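Local coordinates for GH26C (Muricauda sp. MAR_2010_75, PDB 6Q78), which probably hydrolyses internal beta-1,4-mannosidic linkages of mannans as a family 26 glycoside hydrolase, at residues A[119-124]-A[158-163]; A[296-301]-A[311-316]. All coordinates share one frame; numbering follows the deposited sequence.

Contact 1: residues A[119-124]-A[158-163]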
loop_
_atom_site.group_PDB
_atom_site.type_symbol
_atom_site.label_atom_id
_atom_site.label_comp_id
_atom_site.label_asym_id
_atom_site.label_seq_id
_atom_site.Cartn_x
_atom_site.Cartn_y
_atom_site.Cartn_z
ATOM N N PHE A 119 -3.006 -13.360 6.163
ATOM C CA PHE A 119 -2.737 -14.627 6.835
ATOM C C PHE A 119 -2.363 -14.411 8.307
ATOM O O PHE A 119 -2.521 -15.330 9.128
ATOM C CB PHE A 119 -1.617 -15.362 6.073
ATOM C CG PHE A 119 -2.035 -15.923 4.695
ATOM C CD1 PHE A 119 -3.332 -16.384 4.457
ATOM C CD2 PHE A 119 -1.147 -15.853 3.635
ATOM C CE1 PHE A 119 -3.709 -16.868 3.199
ATOM C CE2 PHE A 119 -1.518 -16.368 2.374
ATOM C CZ PHE A 119 -2.799 -16.836 2.165
ATOM N N ILE A 120 -1.860 -13.226 8.654
ATOM C CA ILE A 120 -1.487 -12.934 10.026
ATOM C C ILE A 120 -2.717 -12.859 10.913
ATOM O O ILE A 120 -2.643 -13.173 12.120
ATOM C CB ILE A 120 -0.648 -11.643 10.012
ATOM C CG1 ILE A 120 0.639 -11.899 9.200
ATOM C CG2 ILE A 120 -0.339 -11.136 11.426
ATOM C CD1 ILE A 120 1.398 -10.615 8.860
ATOM N N THR A 121 -3.864 -12.474 10.354
ATOM C CA THR A 121 -5.083 -12.314 11.149
ATOM C C THR A 121 -6.091 -13.435 10.920
ATOM O O THR A 121 -7.237 -13.356 11.397
ATOM C CB THR A 121 -5.786 -10.974 10.886
ATOM O OG1 THR A 121 -6.207 -10.903 9.509
ATOM C CG2 THR A 121 -4.848 -9.807 11.220
ATOM N N ASP A 122 -5.709 -14.497 10.233
ATOM C CA ASP A 122 -6.673 -15.554 9.948
ATOM C C ASP A 122 -7.151 -16.207 11.242
ATOM O O ASP A 122 -6.364 -16.413 12.175
ATOM C CB ASP A 122 -6.017 -16.633 9.068
ATOM C CG ASP A 122 -7.072 -17.530 8.396
ATOM O OD1 ASP A 122 -7.570 -18.491 9.043
ATOM O OD2 ASP A 122 -7.460 -17.201 7.254
ATOM N N ASP A 123 -8.448 -16.543 11.289
ATOM C CA ASP A 123 -8.988 -17.237 12.457
ATOM C C ASP A 123 -8.206 -18.495 12.786
ATOM O O ASP A 123 -8.102 -18.877 13.952
ATOM C CB ASP A 123 -10.429 -17.674 12.194
ATOM C CG ASP A 123 -11.442 -16.519 12.157
ATOM O OD1 ASP A 123 -11.099 -15.400 12.543
ATOM O OD2 ASP A 123 -12.606 -16.783 11.765
ATOM N N LEU A 124 -7.649 -19.162 11.784
ATOM C CA LEU A 124 -6.984 -20.427 12.043
ATOM C C LEU A 124 -5.489 -20.287 12.280
ATOM O O LEU A 124 -4.808 -21.297 12.473
ATOM C CB LEU A 124 -7.191 -21.389 10.875
ATOM C CG LEU A 124 -8.641 -21.796 10.652
ATOM C CD1 LEU A 124 -8.661 -22.898 9.609
ATOM C CD2 LEU A 124 -9.272 -22.265 11.952
ATOM N N TRP A 158 -4.576 -5.191 3.942
ATOM C CA TRP A 158 -5.223 -6.175 4.810
ATOM C C TRP A 158 -6.449 -6.734 4.102
ATOM O O TRP A 158 -7.537 -6.132 4.152
ATOM C CB TRP A 158 -5.604 -5.508 6.117
ATOM C CG TRP A 158 -6.131 -6.468 7.143
ATOM C CD1 TRP A 158 -6.021 -7.844 7.137
ATOM C CD2 TRP A 158 -6.781 -6.130 8.371
ATOM N NE1 TRP A 158 -6.602 -8.382 8.284
ATOM C CE2 TRP A 158 -7.064 -7.341 9.056
ATOM C CE3 TRP A 158 -7.178 -4.926 8.942
ATOM C CZ2 TRP A 158 -7.687 -7.357 10.295
ATOM C CZ3 TRP A 158 -7.834 -4.954 10.173
ATOM C CH2 TRP A 158 -8.074 -6.152 10.826
ATOM N N HIS A 159 -6.287 -7.910 3.473
ATOM C CA HIS A 159 -7.443 -8.614 2.926
ATOM C C HIS A 159 -8.064 -9.393 4.080
ATOM O O HIS A 159 -7.781 -10.579 4.325
ATOM C CB HIS A 159 -7.055 -9.484 1.739
ATOM C CG HIS A 159 -6.796 -8.703 0.489
ATOM N ND1 HIS A 159 -5.571 -8.125 0.218
ATOM C CD2 HIS A 159 -7.592 -8.426 -0.578
ATOM C CE1 HIS A 159 -5.634 -7.500 -0.950
ATOM N NE2 HIS A 159 -6.854 -7.649 -1.444
ATOM N N PHE A 160 -8.902 -8.666 4.832
ATOM C CA PHE A 160 -9.483 -9.113 6.102
ATOM C C PHE A 160 -10.745 -9.923 5.825
ATOM O O PHE A 160 -11.729 -9.401 5.307
ATOM C CB PHE A 160 -9.752 -7.835 6.906
ATOM C CG PHE A 160 -10.411 -8.028 8.275
ATOM C CD1 PHE A 160 -10.301 -9.212 8.977
ATOM C CD2 PHE A 160 -11.089 -6.966 8.858
ATOM C CE1 PHE A 160 -10.898 -9.336 10.244
ATOM C CE2 PHE A 160 -11.714 -7.102 10.082
ATOM C CZ PHE A 160 -11.626 -8.286 10.773
ATOM N N ARG A 161 -10.686 -11.219 6.101
ATOM C CA ARG A 161 -11.858 -12.061 5.884
ATOM C C ARG A 161 -12.972 -11.633 6.828
ATOM O O ARG A 161 -12.740 -11.307 7.994
ATOM C CB ARG A 161 -11.496 -13.546 6.054
ATOM C CG ARG A 161 -10.522 -13.996 4.973
ATOM C CD ARG A 161 -10.009 -15.411 5.188
ATOM N NE ARG A 161 -8.785 -15.595 4.421
ATOM C CZ ARG A 161 -8.726 -15.950 3.148
ATOM N NH1 ARG A 161 -9.832 -16.183 2.457
ATOM N NH2 ARG A 161 -7.522 -16.043 2.555
ATOM N N GLU A 162 -14.197 -11.655 6.321
ATOM C CA GLU A 162 -15.310 -11.083 7.044
ATOM C C GLU A 162 -15.531 -11.843 8.352
ATOM O O GLU A 162 -15.235 -13.040 8.445
ATOM C CB GLU A 162 -16.570 -11.091 6.166
ATOM C CG GLU A 162 -17.181 -12.495 5.872
ATOM C CD GLU A 162 -17.944 -13.052 7.047
ATOM O OE1 GLU A 162 -17.998 -14.317 7.204
ATOM O OE2 GLU A 162 -18.511 -12.231 7.803
ATOM N N PRO A 163 -16.072 -11.166 9.371
ATOM C CA PRO A 163 -15.950 -11.675 10.753
ATOM C C PRO A 163 -16.905 -12.793 11.138
ATOM O O PRO A 163 -16.617 -13.512 12.114
ATOM C CB PRO A 163 -16.228 -10.420 11.616
ATOM C CG PRO A 163 -17.160 -9.614 10.738
ATOM C CD PRO A 163 -16.568 -9.789 9.343
HETATM O O HOH W 1 -8.566 -12.149 8.485
HETATM O O HOH W 2 -7.352 -14.183 7.058
HETATM O O HOH W 3 -15.092 -15.953 12.297
#

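Contact 2: residues A[296-301]-A[311-316]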
loop_
_atom_site.group_PDB
_atom_site.type_symbol
_atom_site.label_atom_id
_atom_site.label_comp_id
_atom_site.label_asym_id
_atom_site.label_seq_id
_atom_site.Cartn_x
_atom_site.Cartn_y
_atom_site.Cartn_z
ATOM N N MET A 296 -4.367 6.152 -3.982
ATOM C CA MET A 296 -5.438 5.573 -4.787
ATOM C C MET A 296 -4.862 4.359 -5.498
ATOM O O MET A 296 -3.649 4.283 -5.743
ATOM C CB MET A 296 -6.008 6.549 -5.829
ATOM C CG MET A 296 -4.965 6.885 -6.903
ATOM S SD MET A 296 -5.647 7.930 -8.213
ATOM C CE MET A 296 -6.980 6.863 -8.863
ATOM N N ASP A 297 -5.738 3.407 -5.799
ATOM C CA ASP A 297 -5.408 2.266 -6.642
ATOM C C ASP A 297 -5.974 2.506 -8.040
ATOM O O ASP A 297 -7.089 3.021 -8.201
ATOM C CB ASP A 297 -5.975 0.968 -6.068
ATOM C CG ASP A 297 -5.361 0.623 -4.720
ATOM O OD1 ASP A 297 -4.406 1.315 -4.338
ATOM O OD2 ASP A 297 -5.803 -0.351 -4.090
ATOM N N ASN A 298 -5.207 2.145 -9.066
ATOM C CA ASN A 298 -5.723 2.329 -10.422
ATOM C C ASN A 298 -5.166 1.269 -11.362
ATOM O O ASN A 298 -4.020 1.386 -11.829
ATOM C CB ASN A 298 -5.430 3.725 -10.932
ATOM C CG ASN A 298 -6.340 4.125 -12.094
ATOM O OD1 ASN A 298 -7.004 3.267 -12.689
ATOM N ND2 ASN A 298 -6.394 5.442 -12.411
ATOM N N TYR A 299 -5.998 0.280 -11.678
ATOM C CA TYR A 299 -5.757 -0.609 -12.808
ATOM C C TYR A 299 -6.662 -0.271 -13.986
ATOM O O TYR A 299 -6.232 -0.380 -15.138
ATOM C CB TYR A 299 -6.067 -2.060 -12.411
ATOM C CG TYR A 299 -5.253 -2.558 -11.218
ATOM C CD1 TYR A 299 -5.686 -2.340 -9.904
ATOM C CD2 TYR A 299 -4.024 -3.191 -11.418
ATOM C CE1 TYR A 299 -4.936 -2.833 -8.821
ATOM C CE2 TYR A 299 -3.267 -3.621 -10.364
ATOM C CZ TYR A 299 -3.741 -3.459 -9.078
ATOM O OH TYR A 299 -2.970 -3.927 -8.011
ATOM N N GLY A 300 -7.890 0.166 -13.718
ATOM C CA GLY A 300 -8.870 0.293 -14.787
ATOM C C GLY A 300 -8.490 1.291 -15.868
ATOM O O GLY A 300 -8.733 1.043 -17.055
ATOM N N ASP A 301 -7.875 2.427 -15.480
ATOM C CA ASP A 301 -7.553 3.411 -16.507
ATOM C C ASP A 301 -6.373 2.993 -17.364
ATOM O O ASP A 301 -6.175 3.581 -18.439
ATOM C CB ASP A 301 -7.332 4.783 -15.886
ATOM C CG ASP A 301 -8.606 5.353 -15.281
ATOM O OD1 ASP A 301 -9.699 5.130 -15.857
ATOM O OD2 ASP A 301 -8.504 6.016 -14.222
ATOM N N GLU A 311 -4.903 9.777 -19.555
ATOM C CA GLU A 311 -5.299 11.113 -19.105
ATOM C C GLU A 311 -6.160 11.037 -17.843
ATOM O O GLU A 311 -5.928 11.772 -16.876
ATOM C CB GLU A 311 -6.045 11.853 -20.218
ATOM C CG GLU A 311 -5.228 12.035 -21.486
ATOM C CD GLU A 311 -6.040 12.665 -22.608
ATOM O OE1 GLU A 311 -5.962 12.167 -23.751
ATOM O OE2 GLU A 311 -6.759 13.651 -22.343
ATOM N N ARG A 312 -7.172 10.160 -17.838
ATOM C CA ARG A 312 -7.954 9.963 -16.616
ATOM C C ARG A 312 -7.052 9.628 -15.432
ATOM O O ARG A 312 -7.215 10.180 -14.342
ATOM C CB ARG A 312 -8.997 8.853 -16.811
ATOM C CG ARG A 312 -10.030 9.193 -17.849
ATOM C CD ARG A 312 -11.236 8.246 -17.796
ATOM N NE ARG A 312 -10.891 6.820 -17.891
ATOM C CZ ARG A 312 -10.870 6.106 -19.020
ATOM N NH1 ARG A 312 -11.117 6.669 -20.186
ATOM N NH2 ARG A 312 -10.575 4.812 -18.968
ATOM N N ALA A 313 -6.113 8.696 -15.621
ATOM C CA ALA A 313 -5.247 8.305 -14.508
ATOM C C ALA A 313 -4.433 9.488 -13.997
ATOM O O ALA A 313 -4.280 9.674 -12.786
ATOM C CB ALA A 313 -4.318 7.160 -14.926
ATOM N N ASN A 314 -3.905 10.304 -14.907
ATOM C CA ASN A 314 -3.143 11.471 -14.476
ATOM C C ASN A 314 -4.024 12.489 -13.755
ATOM O O ASN A 314 -3.604 13.076 -12.739
ATOM C CB ASN A 314 -2.478 12.107 -15.691
ATOM C CG ASN A 314 -1.668 13.337 -15.345
ATOM O OD1 ASN A 314 -2.029 14.452 -15.741
ATOM N ND2 ASN A 314 -0.567 13.146 -14.607
ATOM N N GLN A 315 -5.222 12.735 -14.270
ATOM C CA GLN A 315 -6.127 13.695 -13.636
ATOM C C GLN A 315 -6.501 13.251 -12.227
ATOM O O GLN A 315 -6.592 14.077 -11.304
ATOM C CB GLN A 315 -7.389 13.879 -14.490
ATOM C CG GLN A 315 -7.095 14.651 -15.772
ATOM C CD GLN A 315 -8.205 14.590 -16.788
ATOM O OE1 GLN A 315 -9.182 13.875 -16.613
ATOM N NE2 GLN A 315 -8.054 15.348 -17.866
ATOM N N LYS A 316 -6.771 11.955 -12.043
ATOM C CA LYS A 316 -7.145 11.506 -10.718
ATOM C C LYS A 316 -5.947 11.573 -9.776
ATOM O O LYS A 316 -6.078 12.018 -8.626
ATOM C CB LYS A 316 -7.735 10.104 -10.821
ATOM C CG LYS A 316 -9.070 10.054 -11.585
ATOM C CD LYS A 316 -9.409 8.597 -11.916
ATOM C CE LYS A 316 -10.636 8.507 -12.830
ATOM N NZ LYS A 316 -10.895 7.032 -13.080
HETATM O O HOH W 4 -4.554 7.344 -11.177
HETATM O O HOH W 5 -12.765 6.108 -15.086
#

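Contact 1: residues A[119-124]-A[158-163]
Two loops at the C-terminal ends of neighbouring TIM-barrel strands, 112-116 and 153-157, meet through Thr121 and Trp158. Loops after the C-terminal ends of the strands form the active-site face of a TIM barrel. With chi1 at -173°, CG of Trp158 stands opposite the backbone N and the indole reaches the 119-124 loop. Trp158 NE1 donates to Thr121 OG1 at 2.8 Å, with an N-H...O angle of 153°. The hydroxyl sits at the edge of the indole, slightly tilted from the ring plane. Thr121 CG2 also touches the six-membered ring, 3.9 Å from Trp158 CZ2. One face of the indole is covered by CB of Phe160. Water 1 lies 2.9 Å from Thr121 OG1 and accepts weakly from Arg161 N. Replacing Trp158 with a phenylalanine would probably cost Thr121 OG1 its indole donor and weaken the tie between the loops.

Further along both segments, Arg161 runs extended from CG to NE. Arg161 NE forms a long salt bridge of 3.5 Å to Asp122 OD2, the carboxylate and guanidinium planes lying 60° apart. Water 2 donates to Asp122 OD2 and accepts weakly from Arg161 NE. Arg161 NH1 is held by Glu167 O, and Arg161 NH2 lies 4.0 Å from Phe119 CE1. Asp122 OD1 accepts from Leu124 N at 2.8 Å, an Asx turn. His159, whose ring is turned from the 119-124 loop, hydrogen-bonds through NE2 to a Tris molecule, probably from the crystallisation liquor. Water 3 links Asp123 OD2 to Pro163 O. The contact is thus polar and partly water-mediated, with one direct neutral hydrogen bond and a long charge pair that water 2 bridges.

Contact 2: residues A[296-301]-A[311-316]
A turn at chi3 (-54°) in Arg312 helps lay the edge of its guanidinium against the carboxylate of Asp301, whose CG lies anti to the carbonyl carbon (chi1 -66°). Lys316 instead stays extended beyond CG and reaches the same carboxylate from the opposite direction to the Asp301 side chain. Arg312 grips one oxygen side-on with two nitrogens, in a salt bridge. Arg312 NE donates to Asp301 OD1 at 2.9 Å from above the carboxylate plane. Arg312 NH2 donates to the same Asp301 OD1 at 3.2 Å, on its anti side and from the same face. The guanidinium and carboxylate planes are 70° apart. Lys316 NZ takes the syn lone pair of Asp301 OD2 at 2.8 Å. Asn298 ND2 meets the anti side of Asp301 OD2, also at 2.8 Å. Each oxygen is thus held by two donors, which should fix the rotation of the carboxylate and help offset its charge.

The contact belongs to a beta-alpha-beta unit of the TIM barrel, strand 293-298, helix 306-327 and strand 330-336. The strand and helix segments run almost exactly antiparallel. Asn298 OD1 accepts from Asp301 N at 3.0 Å, an Asx motif that braces the turn leaving the strand. Water 4 links Asn298 ND2 to Ala313 O. Ala313 CB fits beside this amide, 3.7 Å from Asn298 ND2, and also touches Asp301 CB. Two residues earlier on the strand, Met296 crosses Lys316 at about a right angle, with Met296 CE 3.9 Å from Lys316 CB. Beyond the segments, Lys316 NZ also bonds Asn273 O, and Lys316 makes a cation-pi contact with Phe276.

Overall arrangement
From the N terminus, contact 1 comes first. Residues 119-124 follow strand 112-116, the chain passes through helix 132-150 and strand 153-157, and residues 158-163 close the loop. It joins two neighbouring loops that follow adjacent parallel strands. Contact 2 opens later, at the end of strand 293-298, and closes after nine intervening residues, where helix 306-327 packs back against that strand's end. The two follow in series, neither nesting nor crossing. The centres of contact 1 and contact 2 are 29 Å apart. The nearest atoms of contact 1 and contact 2 are about 8 Å apart and do not touch. Contact 1 ties loop to loop, contact 2 ties strand to helix, and both belong to the same barrel.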